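Local coordinates for protein cytochrome P450 (Rhodococcus erythropolis, PDB 3WEC) that uses a heme iron to N-hydroxylate the quinoline ring of aurachin-type alkaloids, acting as a cytochrome P450 monooxygenase in the biosynthesis of aurachin RE, at residues A[126-131]-A[367-372]; A[287-292]-A[373-378]; A[72-77]-A[83-88]. One frame throughout, in Å; residues are numbered along the deposited sequence. Where two conformers were deposited one is given.

Interaction 1. Residues A[126-131]-A[367-372]; sequences SMDDIV and ANSMLQ. With HEM (protoporphyrin IX containing Fe), chain B.
Water 1 joins Asp128 to Ser369 where the two side chains stop short of each other. OD2 of Asp128 and OG of Ser369 are 3.9 Å apart, too far for a direct bond. The water lies 3.2 Å from Asp128 OD2, to which it donates, and 2.9 Å from Ser369 OG. The contact pairs helices D and L of the P450 fold. Helix L follows the heme-ligating cysteine, Cys361, in the chain. Asp128 holds its carboxylate anti to the backbone N (chi1 -170°), which carries OD2 toward helix 364-381. OD2 probably also bonds to NE2 of His373, one turn further along that helix, as well as to the water.

Next to this polar link, CG1 of Val131 and CG of Met370 form an apolar pair at 4.1 Å. Val131 CG1 is also 3.8 Å from CA of Met370 and 3.8 Å from OG of Ser369, so one methyl touches two successive residues. Beyond CG the Met370 side chain leads away from helix 128-141. It bends at its last torsion (chi3 -70°), and its end is directed to the heme. Phe156 and Val160 of helix 155-165 and Thr258 of helix 240-271 also touch it. Helix 364-381 therefore has helix 128-141 on one part of its surface and the porphyrin on another. Ala367 packs against the porphyrin too, with CB 3.6 Å from the vinyl carbon CBB of the heme. The terminal methyl CE of Met370 comes to 3.9 Å from the heme methyl CMC.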
loop_
_atom_site.group_PDB
_atom_site.type_symbol
_atom_site.label_atom_id
_atom_site.label_comp_id
_atom_site.label_asym_id
_atom_site.label_seq_id
_atom_site.Cartn_x
_atom_site.Cartn_y
_atom_site.Cartn_z
ATOM N N SER A 126 5.639 22.350 -5.435
ATOM C CA SER A 126 5.194 22.896 -6.707
ATOM C C SER A 126 3.997 22.133 -7.298
ATOM O O SER A 126 3.187 22.717 -8.003
ATOM C CB SER A 126 6.364 22.963 -7.699
ATOM O OG SER A 126 5.985 22.458 -8.966
ATOM N N MET A 127 3.881 20.842 -7.007
ATOM C CA MET A 127 2.826 19.945 -7.486
ATOM C C MET A 127 1.630 19.889 -6.526
ATOM O O MET A 127 0.637 19.198 -6.794
ATOM C CB MET A 127 3.419 18.536 -7.600
ATOM C CG MET A 127 3.120 17.799 -8.897
ATOM S SD MET A 127 3.689 18.761 -10.300
ATOM C CE MET A 127 3.077 17.764 -11.655
ATOM N N ASP A 128 1.765 20.558 -5.382
ATOM C CA ASP A 128 0.772 20.548 -4.319
ATOM C C ASP A 128 -0.631 20.980 -4.751
ATOM O O ASP A 128 -1.623 20.390 -4.291
ATOM C CB ASP A 128 1.215 21.440 -3.158
ATOM C CG ASP A 128 0.334 21.267 -1.922
ATOM O OD1 ASP A 128 0.004 22.280 -1.294
ATOM O OD2 ASP A 128 -0.035 20.126 -1.580
ATOM N N ASP A 129 -0.702 22.019 -5.597
ATOM C CA ASP A 129 -1.968 22.551 -6.140
ATOM C C ASP A 129 -2.790 21.464 -6.827
ATOM O O ASP A 129 -4.018 21.409 -6.712
ATOM C CB ASP A 129 -1.711 23.725 -7.107
ATOM C CG ASP A 129 -1.858 25.093 -6.442
ATOM O OD1 ASP A 129 -2.030 25.155 -5.208
ATOM O OD2 ASP A 129 -1.830 26.126 -7.158
ATOM N N ILE A 130 -2.118 20.567 -7.523
ATOM C CA ILE A 130 -2.849 19.543 -8.231
ATOM C C ILE A 130 -3.292 18.386 -7.295
ATOM O O ILE A 130 -4.266 17.676 -7.596
ATOM C CB ILE A 130 -2.090 19.075 -9.495
ATOM C CG1 ILE A 130 -1.393 17.759 -9.243
ATOM C CG2 ILE A 130 -1.164 20.176 -10.042
ATOM C CD1 ILE A 130 -2.300 16.587 -9.541
ATOM N N VAL A 131 -2.610 18.216 -6.159
ATOM C CA VAL A 131 -3.054 17.240 -5.154
ATOM C C VAL A 131 -4.342 17.730 -4.510
ATOM O O VAL A 131 -5.313 16.972 -4.382
ATOM C CB VAL A 131 -2.008 16.987 -4.051
ATOM C CG1 VAL A 131 -2.586 16.060 -2.985
ATOM C CG2 VAL A 131 -0.730 16.393 -4.646
ATOM N N ALA A 367 1.590 10.000 -0.275
ATOM C CA ALA A 367 0.395 9.433 0.336
ATOM C C ALA A 367 -0.118 10.313 1.496
ATOM O O ALA A 367 -1.299 10.550 1.598
ATOM C CB ALA A 367 0.648 7.986 0.792
ATOM N N ASN A 368 0.775 10.769 2.362
ATOM C CA ASN A 368 0.414 11.667 3.490
ATOM C C ASN A 368 -0.175 12.985 3.027
ATOM O O ASN A 368 -1.193 13.437 3.561
ATOM C CB ASN A 368 1.654 12.001 4.358
ATOM C CG ASN A 368 1.944 10.939 5.409
ATOM O OD1 ASN A 368 1.183 10.011 5.571
ATOM N ND2 ASN A 368 3.035 11.097 6.145
ATOM N N SER A 369 0.479 13.605 2.042
ATOM C CA SER A 369 -0.059 14.809 1.412
ATOM C C SER A 369 -1.461 14.581 0.869
ATOM O O SER A 369 -2.378 15.359 1.185
ATOM C CB SER A 369 0.816 15.298 0.274
ATOM O OG SER A 369 0.155 16.385 -0.370
ATOM N N MET A 370 -1.621 13.533 0.054
ATOM C CA MET A 370 -2.940 13.187 -0.506
ATOM C C MET A 370 -4.001 13.042 0.590
ATOM O O MET A 370 -5.108 13.564 0.461
ATOM C CB MET A 370 -2.913 11.850 -1.302
ATOM C CG MET A 370 -2.358 11.980 -2.727
ATOM S SD MET A 370 -2.489 10.475 -3.700
ATOM C CE MET A 370 -1.277 9.438 -2.875
ATOM N N LEU A 371 -3.646 12.297 1.632
ATOM C CA LEU A 371 -4.562 11.894 2.660
ATOM C C LEU A 371 -4.930 13.096 3.512
ATOM O O LEU A 371 -6.084 13.229 3.894
ATOM C CB LEU A 371 -3.951 10.749 3.504
ATOM C CG LEU A 371 -3.967 9.365 2.818
ATOM C CD1 LEU A 371 -3.158 8.344 3.612
ATOM C CD2 LEU A 371 -5.373 8.857 2.577
ATOM N N GLN A 372 -3.950 13.971 3.763
ATOM C CA GLN A 372 -4.134 15.233 4.521
ATOM C C GLN A 372 -4.990 16.247 3.834
ATOM O O GLN A 372 -5.847 16.854 4.493
ATOM C CB GLN A 372 -2.802 15.898 4.829
ATOM C CG GLN A 372 -1.995 15.070 5.808
ATOM C CD GLN A 372 -0.586 15.545 5.930
ATOM O OE1 GLN A 372 -0.196 16.528 5.291
ATOM N NE2 GLN A 372 0.193 14.868 6.764
HETATM C CHA HEM B . 6.850 0.141 -0.051
HETATM C CHB HEM B . 2.782 1.088 2.642
HETATM C CHC HEM B . 1.570 4.705 -0.449
HETATM C CHD HEM B . 5.604 3.585 -3.271
HETATM C C1A HEM B . 5.761 0.125 0.901
HETATM C C2A HEM B . 5.662 -0.954 1.937
HETATM C C3A HEM B . 4.478 -0.647 2.705
HETATM C C4A HEM B . 3.957 0.552 2.051
HETATM C CMA HEM B . 3.905 -1.429 3.909
HETATM C CAA HEM B . 6.554 -2.154 2.280
HETATM C CBA HEM B . 7.593 -1.559 3.249
HETATM C CGA HEM B . 8.443 -2.655 3.921
HETATM O O1A HEM B . 8.612 -3.787 3.380
HETATM O O2A HEM B . 9.013 -2.371 5.013
HETATM C C1B HEM B . 2.089 2.188 1.976
HETATM C C2B HEM B . 0.931 2.774 2.647
HETATM C C3B HEM B . 0.589 3.801 1.701
HETATM C C4B HEM B . 1.568 3.709 0.624
HETATM C CMB HEM B . 0.209 2.412 3.915
HETATM C CAB HEM B . -0.564 4.719 1.891
HETATM C CBB HEM B . -1.358 4.967 0.880
HETATM C C1C HEM B . 2.592 4.747 -1.472
HETATM C C2C HEM B . 2.486 5.603 -2.655
HETATM C C3C HEM B . 3.673 5.243 -3.459
HETATM C C4C HEM B . 4.397 4.206 -2.752
HETATM C CMC HEM B . 1.381 6.590 -2.914
HETATM C CAC HEM B . 4.101 5.759 -4.801
HETATM C CBC HEM B . 3.571 6.830 -5.348
HETATM C C1D HEM B . 6.298 2.450 -2.647
HETATM C C2D HEM B . 7.580 1.994 -3.177
HETATM C C3D HEM B . 7.977 0.938 -2.226
HETATM C C4D HEM B . 6.894 0.985 -1.230
HETATM C CMD HEM B . 8.261 2.447 -4.448
HETATM C CAD HEM B . 9.191 0.054 -2.270
HETATM C CBD HEM B . 10.232 0.701 -1.325
HETATM C CGD HEM B . 11.519 -0.052 -1.270
HETATM O O1D HEM B . 12.573 0.636 -1.146
HETATM O O2D HEM B . 11.502 -1.323 -1.356
HETATM N NA HEM B . 4.757 1.177 1.006
HETATM N NB HEM B . 2.524 2.764 0.816
HETATM N NC HEM B . 3.769 3.941 -1.483
HETATM N ND HEM B . 5.914 1.891 -1.463
HETATM FE FE HEM B . 4.139 2.365 -0.447
HETATM O O HOH W 1 1.939 17.680 -2.255
HETATM O O HOH W 2 2.493 0.802 -1.440
#

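Interaction 2. Residues A[287-292]-A[373-378]; sequences ENAVAE and HFLREL
Helices K and L of the P450 fold meet here through Leu375 on one side and Ala289 and Val290 on the other. One methyl of the leucine does the touching. CD1 of Leu375 comes to 3.7 Å from CB of Ala289. The same CD1 lies 4.1 Å from CG2 of Val290. With chi1 of Leu375 at -157°, CG swings away from the backbone N and CD1 reaches helix 286-296. The Val290 and Leu375 side chains run antiparallel past one another, touching through a methyl each. The closest CA atoms, those of Val290 and Leu375, are 7.7 Å apart, a distance consistent with the small side chain of Ala289.

Helix 286-296 carries the ExxR motif of the family, with Glu292 and Arg295 as its charged pair. Glu292 forms salt bridges with Arg295 and Arg346, which matches the Glu-Arg-Arg triad of P450s. Val344, from a loop, also touches Ala289. Met265 and Phe269 of helix 240-271, the long helix I, also pack on Leu375, so the leucine lies between two helices. The contact is buried and apolar. Near its margin Glu287 and Arg376 carry opposite charges but form no salt bridge. OE2 of Glu287 is 5.4 Å from NH2 of Arg376.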
loop_
_atom_site.group_PDB
_atom_site.type_symbol
_atom_site.label_atom_id
_atom_site.label_comp_id
_atom_site.label_asym_id
_atom_site.label_seq_id
_atom_site.Cartn_x
_atom_site.Cartn_y
_atom_site.Cartn_z
ATOM N N GLU A 287 -2.720 16.367 10.438
ATOM C CA GLU A 287 -1.640 15.440 10.135
ATOM C C GLU A 287 -1.613 14.264 11.110
ATOM O O GLU A 287 -1.428 13.115 10.693
ATOM C CB GLU A 287 -0.267 16.129 9.954
ATOM C CG GLU A 287 0.192 17.090 11.030
ATOM C CD GLU A 287 -0.170 18.551 10.749
ATOM O OE1 GLU A 287 -0.830 19.171 11.613
ATOM O OE2 GLU A 287 0.206 19.089 9.675
ATOM N N ASN A 288 -1.859 14.550 12.378
ATOM C CA ASN A 288 -1.892 13.539 13.445
ATOM C C ASN A 288 -3.029 12.537 13.268
ATOM O O ASN A 288 -2.876 11.368 13.600
ATOM C CB ASN A 288 -1.994 14.206 14.832
ATOM C CG ASN A 288 -1.140 15.471 14.955
ATOM O OD1 ASN A 288 -0.808 16.115 13.962
ATOM N ND2 ASN A 288 -0.823 15.856 16.189
ATOM N N ALA A 289 -4.149 13.028 12.735
ATOM C CA ALA A 289 -5.334 12.235 12.398
ATOM C C ALA A 289 -5.107 11.299 11.262
ATOM O O ALA A 289 -5.686 10.202 11.223
ATOM C CB ALA A 289 -6.475 13.152 12.029
ATOM N N VAL A 290 -4.322 11.755 10.287
ATOM C CA VAL A 290 -3.996 10.924 9.147
ATOM C C VAL A 290 -3.102 9.745 9.578
ATOM O O VAL A 290 -3.434 8.586 9.319
ATOM C CB VAL A 290 -3.351 11.763 8.028
ATOM C CG1 VAL A 290 -2.607 10.863 7.041
ATOM C CG2 VAL A 290 -4.408 12.577 7.329
ATOM N N ALA A 291 -2.000 10.050 10.269
ATOM C CA ALA A 291 -1.131 9.042 10.898
ATOM C C ALA A 291 -1.907 8.036 11.763
ATOM O O ALA A 291 -1.546 6.851 11.825
ATOM C CB ALA A 291 -0.073 9.754 11.736
ATOM N N GLU A 292 -2.958 8.517 12.426
ATOM C CA GLU A 292 -3.812 7.711 13.298
ATOM C C GLU A 292 -4.750 6.770 12.533
ATOM O O GLU A 292 -4.846 5.588 12.877
ATOM C CB GLU A 292 -4.621 8.597 14.261
ATOM C CG GLU A 292 -5.546 7.802 15.196
ATOM C CD GLU A 292 -4.829 6.955 16.266
ATOM O OE1 GLU A 292 -3.598 6.737 16.219
ATOM O OE2 GLU A 292 -5.517 6.502 17.195
ATOM N N HIS A 373 -4.752 16.466 2.540
ATOM C CA HIS A 373 -5.622 17.349 1.750
ATOM C C HIS A 373 -7.005 16.780 1.660
ATOM O O HIS A 373 -7.982 17.534 1.591
ATOM C CB HIS A 373 -5.120 17.517 0.323
ATOM C CG HIS A 373 -3.956 18.428 0.188
ATOM N ND1 HIS A 373 -4.056 19.748 0.361
ATOM C CD2 HIS A 373 -2.639 18.168 -0.161
ATOM C CE1 HIS A 373 -2.855 20.317 0.158
ATOM N NE2 HIS A 373 -1.987 19.338 -0.163
ATOM N N PHE A 374 -7.098 15.452 1.592
ATOM C CA PHE A 374 -8.417 14.837 1.480
ATOM C C PHE A 374 -9.220 15.057 2.754
ATOM O O PHE A 374 -10.388 15.421 2.674
ATOM C CB PHE A 374 -8.341 13.349 1.184
ATOM C CG PHE A 374 -9.695 12.681 1.091
ATOM C CD1 PHE A 374 -10.370 12.635 -0.111
ATOM C CD2 PHE A 374 -10.273 12.081 2.203
ATOM C CE1 PHE A 374 -11.608 12.018 -0.213
ATOM C CE2 PHE A 374 -11.494 11.443 2.096
ATOM C CZ PHE A 374 -12.178 11.438 0.902
ATOM N N LEU A 375 -8.591 14.809 3.909
ATOM C CA LEU A 375 -9.241 14.946 5.193
ATOM C C LEU A 375 -9.628 16.441 5.453
ATOM O O LEU A 375 -10.744 16.718 5.897
ATOM C CB LEU A 375 -8.341 14.380 6.299
ATOM C CG LEU A 375 -8.909 13.913 7.649
ATOM C CD1 LEU A 375 -7.920 14.196 8.767
ATOM C CD2 LEU A 375 -10.277 14.466 7.988
ATOM N N ARG A 376 -8.710 17.363 5.134
ATOM C CA ARG A 376 -8.901 18.802 5.291
ATOM C C ARG A 376 -10.115 19.318 4.505
ATOM O O ARG A 376 -10.890 20.124 5.021
ATOM C CB ARG A 376 -7.663 19.614 4.886
ATOM C CG ARG A 376 -7.926 21.118 4.983
ATOM C CD ARG A 376 -6.721 22.028 4.730
ATOM N NE ARG A 376 -5.633 21.769 5.664
ATOM C CZ ARG A 376 -4.605 20.964 5.409
ATOM N NH1 ARG A 376 -4.488 20.348 4.230
ATOM N NH2 ARG A 376 -3.680 20.790 6.335
ATOM N N GLU A 377 -10.252 18.862 3.257
ATOM C CA GLU A 377 -11.411 19.226 2.440
ATOM C C GLU A 377 -12.674 18.588 3.028
ATOM O O GLU A 377 -13.721 19.227 3.145
ATOM C CB GLU A 377 -11.201 18.778 0.985
ATOM C CG GLU A 377 -10.145 19.551 0.200
ATOM C CD GLU A 377 -10.451 21.045 0.105
ATOM O OE1 GLU A 377 -9.536 21.832 0.448
ATOM O OE2 GLU A 377 -11.599 21.421 -0.282
ATOM N N LEU A 378 -12.537 17.317 3.403
ATOM C CA LEU A 378 -13.581 16.528 4.006
ATOM C C LEU A 378 -14.216 17.193 5.231
ATOM O O LEU A 378 -15.435 17.298 5.338
ATOM C CB LEU A 378 -12.995 15.202 4.469
ATOM C CG LEU A 378 -13.692 13.856 4.205
ATOM C CD1 LEU A 378 -13.668 12.993 5.469
ATOM C CD2 LEU A 378 -15.093 13.930 3.610
#

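Interaction 3. Residues A[72-77]-A[83-88]; sequences TFFDHL and EDMPPF
Met85 is the first residue of 83-88 to reach Phe74 of the short helix 73-81. This is helix B' of a P450, and 83-88 belongs to the loop that runs on toward helix C. The Met85 side chain folds back at its second and third torsions (chi2 -58°, chi3 -71°), which brings its end to the ring. CE is 3.8 Å from CD1 of Phe74. SD lies 5.0 Å from the centroid of the Phe74 ring, an oblique Met-aromatic contact.

Pro86 then touches Ile192, and Pro87 touches Ala197 of helix 194-216. The Phe88 side chain extends away from its backbone N toward Phe74. Its CE1 is 3.6 Å from CZ of Phe74. CZ meets the Phe88 ring at its edge, close to its plane. The ring planes stand at 71°, and the pair is oblique overall. Phe88 also touches the bound aurachin intermediate, so the contact backs the substrate pocket. CD2 of Phe73 lies over one face of the Phe74 ring, toward its rim.

Around the contact, Phe73 packs on strand 323-326. Met85 touches Phe190 in the loop before helix 194-216, the helix that Pro87 meets.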
loop_
_atom_site.group_PDB
_atom_site.type_symbol
_atom_site.label_atom_id
_atom_site.label_comp_id
_atom_site.label_asym_id
_atom_site.label_seq_id
_atom_site.Cartn_x
_atom_site.Cartn_y
_atom_site.Cartn_z
ATOM N N THR A 72 11.587 -19.745 -2.103
ATOM C CA THR A 72 10.698 -20.894 -2.266
ATOM C C THR A 72 9.254 -20.555 -1.883
ATOM O O THR A 72 8.362 -21.393 -2.040
ATOM C CB THR A 72 11.124 -22.092 -1.392
ATOM O OG1 THR A 72 11.364 -21.636 -0.055
ATOM C CG2 THR A 72 12.370 -22.796 -1.949
ATOM N N PHE A 73 9.012 -19.340 -1.391
ATOM C CA PHE A 73 7.705 -19.020 -0.819
ATOM C C PHE A 73 6.501 -19.261 -1.734
ATOM O O PHE A 73 5.467 -19.776 -1.279
ATOM C CB PHE A 73 7.655 -17.597 -0.263
ATOM C CG PHE A 73 6.288 -17.194 0.194
ATOM C CD1 PHE A 73 5.668 -17.871 1.235
ATOM C CD2 PHE A 73 5.608 -16.172 -0.444
ATOM C CE1 PHE A 73 4.396 -17.526 1.641
ATOM C CE2 PHE A 73 4.340 -15.818 -0.039
ATOM C CZ PHE A 73 3.733 -16.498 1.003
ATOM N N PHE A 74 6.627 -18.878 -3.002
ATOM C CA PHE A 74 5.518 -19.011 -3.949
ATOM C C PHE A 74 5.347 -20.444 -4.380
ATOM O O PHE A 74 4.219 -20.926 -4.534
ATOM C CB PHE A 74 5.714 -18.119 -5.165
ATOM C CG PHE A 74 5.805 -16.662 -4.824
ATOM C CD1 PHE A 74 4.727 -16.008 -4.253
ATOM C CD2 PHE A 74 6.973 -15.950 -5.063
ATOM C CE1 PHE A 74 4.804 -14.667 -3.917
ATOM C CE2 PHE A 74 7.057 -14.604 -4.743
ATOM C CZ PHE A 74 5.977 -13.963 -4.169
ATOM N N ASP A 75 6.467 -21.127 -4.568
ATOM C CA ASP A 75 6.417 -22.547 -4.804
ATOM C C ASP A 75 5.597 -23.157 -3.678
ATOM O O ASP A 75 4.653 -23.893 -3.943
ATOM C CB ASP A 75 7.828 -23.161 -4.891
ATOM C CG ASP A 75 8.608 -22.700 -6.126
ATOM O OD1 ASP A 75 8.034 -22.002 -6.987
ATOM O OD2 ASP A 75 9.805 -23.019 -6.235
ATOM N N HIS A 76 5.913 -22.805 -2.431
ATOM C CA HIS A 76 5.232 -23.421 -1.291
ATOM C C HIS A 76 3.778 -23.039 -1.231
ATOM O O HIS A 76 2.914 -23.893 -1.019
ATOM C CB HIS A 76 5.939 -23.131 0.036
ATOM C CG HIS A 76 5.547 -24.090 1.154
ATOM N ND1 HIS A 76 4.929 -23.682 2.282
ATOM C CD2 HIS A 76 5.683 -25.476 1.265
ATOM C CE1 HIS A 76 4.690 -24.747 3.076
ATOM N NE2 HIS A 76 5.154 -25.841 2.452
ATOM N N LEU A 77 3.492 -21.762 -1.461
ATOM C CA LEU A 77 2.127 -21.226 -1.349
ATOM C C LEU A 77 1.192 -21.898 -2.339
ATOM O O LEU A 77 0.087 -22.288 -2.001
ATOM C CB LEU A 77 2.141 -19.730 -1.626
ATOM C CG LEU A 77 1.236 -18.793 -0.845
ATOM C CD1 LEU A 77 1.066 -17.508 -1.645
ATOM C CD2 LEU A 77 -0.107 -19.411 -0.506
ATOM N N GLU A 83 -3.159 -24.265 -6.536
ATOM C CA GLU A 83 -3.593 -23.288 -7.534
ATOM C C GLU A 83 -2.414 -22.468 -8.101
ATOM O O GLU A 83 -1.410 -22.258 -7.419
ATOM C CB GLU A 83 -4.628 -22.357 -6.895
ATOM C CG GLU A 83 -5.632 -21.730 -7.854
ATOM C CD GLU A 83 -6.625 -22.734 -8.415
ATOM O OE1 GLU A 83 -6.965 -23.725 -7.715
ATOM O OE2 GLU A 83 -7.060 -22.530 -9.572
ATOM N N ASP A 84 -2.537 -22.014 -9.344
ATOM C CA ASP A 84 -1.494 -21.197 -9.983
ATOM C C ASP A 84 -1.496 -19.784 -9.376
ATOM O O ASP A 84 -2.550 -19.268 -9.067
ATOM C CB ASP A 84 -1.772 -21.066 -11.485
ATOM C CG ASP A 84 -1.250 -22.234 -12.329
ATOM O OD1 ASP A 84 -0.757 -23.281 -11.825
ATOM O OD2 ASP A 84 -1.332 -22.076 -13.566
ATOM N N MET A 85 -0.317 -19.179 -9.212
ATOM C CA MET A 85 -0.184 -17.754 -8.870
ATOM C C MET A 85 -0.934 -16.849 -9.838
ATOM O O MET A 85 -0.766 -16.972 -11.039
ATOM C CB MET A 85 1.295 -17.313 -8.877
ATOM C CG MET A 85 2.094 -17.581 -7.602
ATOM S SD MET A 85 1.422 -16.832 -6.103
ATOM C CE MET A 85 1.745 -15.077 -6.332
ATOM N N PRO A 86 -1.748 -15.917 -9.311
ATOM C CA PRO A 86 -2.345 -14.803 -10.055
ATOM C C PRO A 86 -1.237 -13.821 -10.440
ATOM O O PRO A 86 -0.151 -13.902 -9.861
ATOM C CB PRO A 86 -3.278 -14.168 -9.019
ATOM C CG PRO A 86 -2.650 -14.493 -7.712
ATOM C CD PRO A 86 -2.125 -15.872 -7.882
ATOM N N PRO A 87 -1.476 -12.928 -11.418
ATOM C CA PRO A 87 -0.467 -11.892 -11.720
ATOM C C PRO A 87 -0.132 -11.082 -10.464
ATOM O O PRO A 87 -1.021 -10.571 -9.789
ATOM C CB PRO A 87 -1.158 -10.984 -12.737
ATOM C CG PRO A 87 -2.289 -11.773 -13.277
ATOM C CD PRO A 87 -2.700 -12.754 -12.213
ATOM N N PHE A 88 1.152 -11.014 -10.151
ATOM C CA PHE A 88 1.606 -10.430 -8.903
ATOM C C PHE A 88 2.948 -9.714 -9.098
ATOM O O PHE A 88 3.887 -10.291 -9.682
ATOM C CB PHE A 88 1.690 -11.540 -7.849
ATOM C CG PHE A 88 2.147 -11.081 -6.494
ATOM C CD1 PHE A 88 3.217 -11.710 -5.869
ATOM C CD2 PHE A 88 1.511 -10.033 -5.834
ATOM C CE1 PHE A 88 3.634 -11.303 -4.612
ATOM C CE2 PHE A 88 1.940 -9.616 -4.578
ATOM C CZ PHE A 88 3.005 -10.252 -3.968
#

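In the fold
From the N terminus, interaction 3 comes first. It closes a short loop in which 83-88 folds back on helix 73-81, beside the substrate. Interaction 1 opens later, at 126-131, and spans most of the remaining chain to 367-372. Interaction 2 opens within that span at 287-292 and closes beyond it at 373-378, so the two cross. Both end on helix 364-381, on successive turns, and they touch each other. Together they tie helices 128-141 and 286-296 to that helix. Interaction 3 lies on the opposite side of the chain's centre, its centre about 36 Å from that of interaction 1.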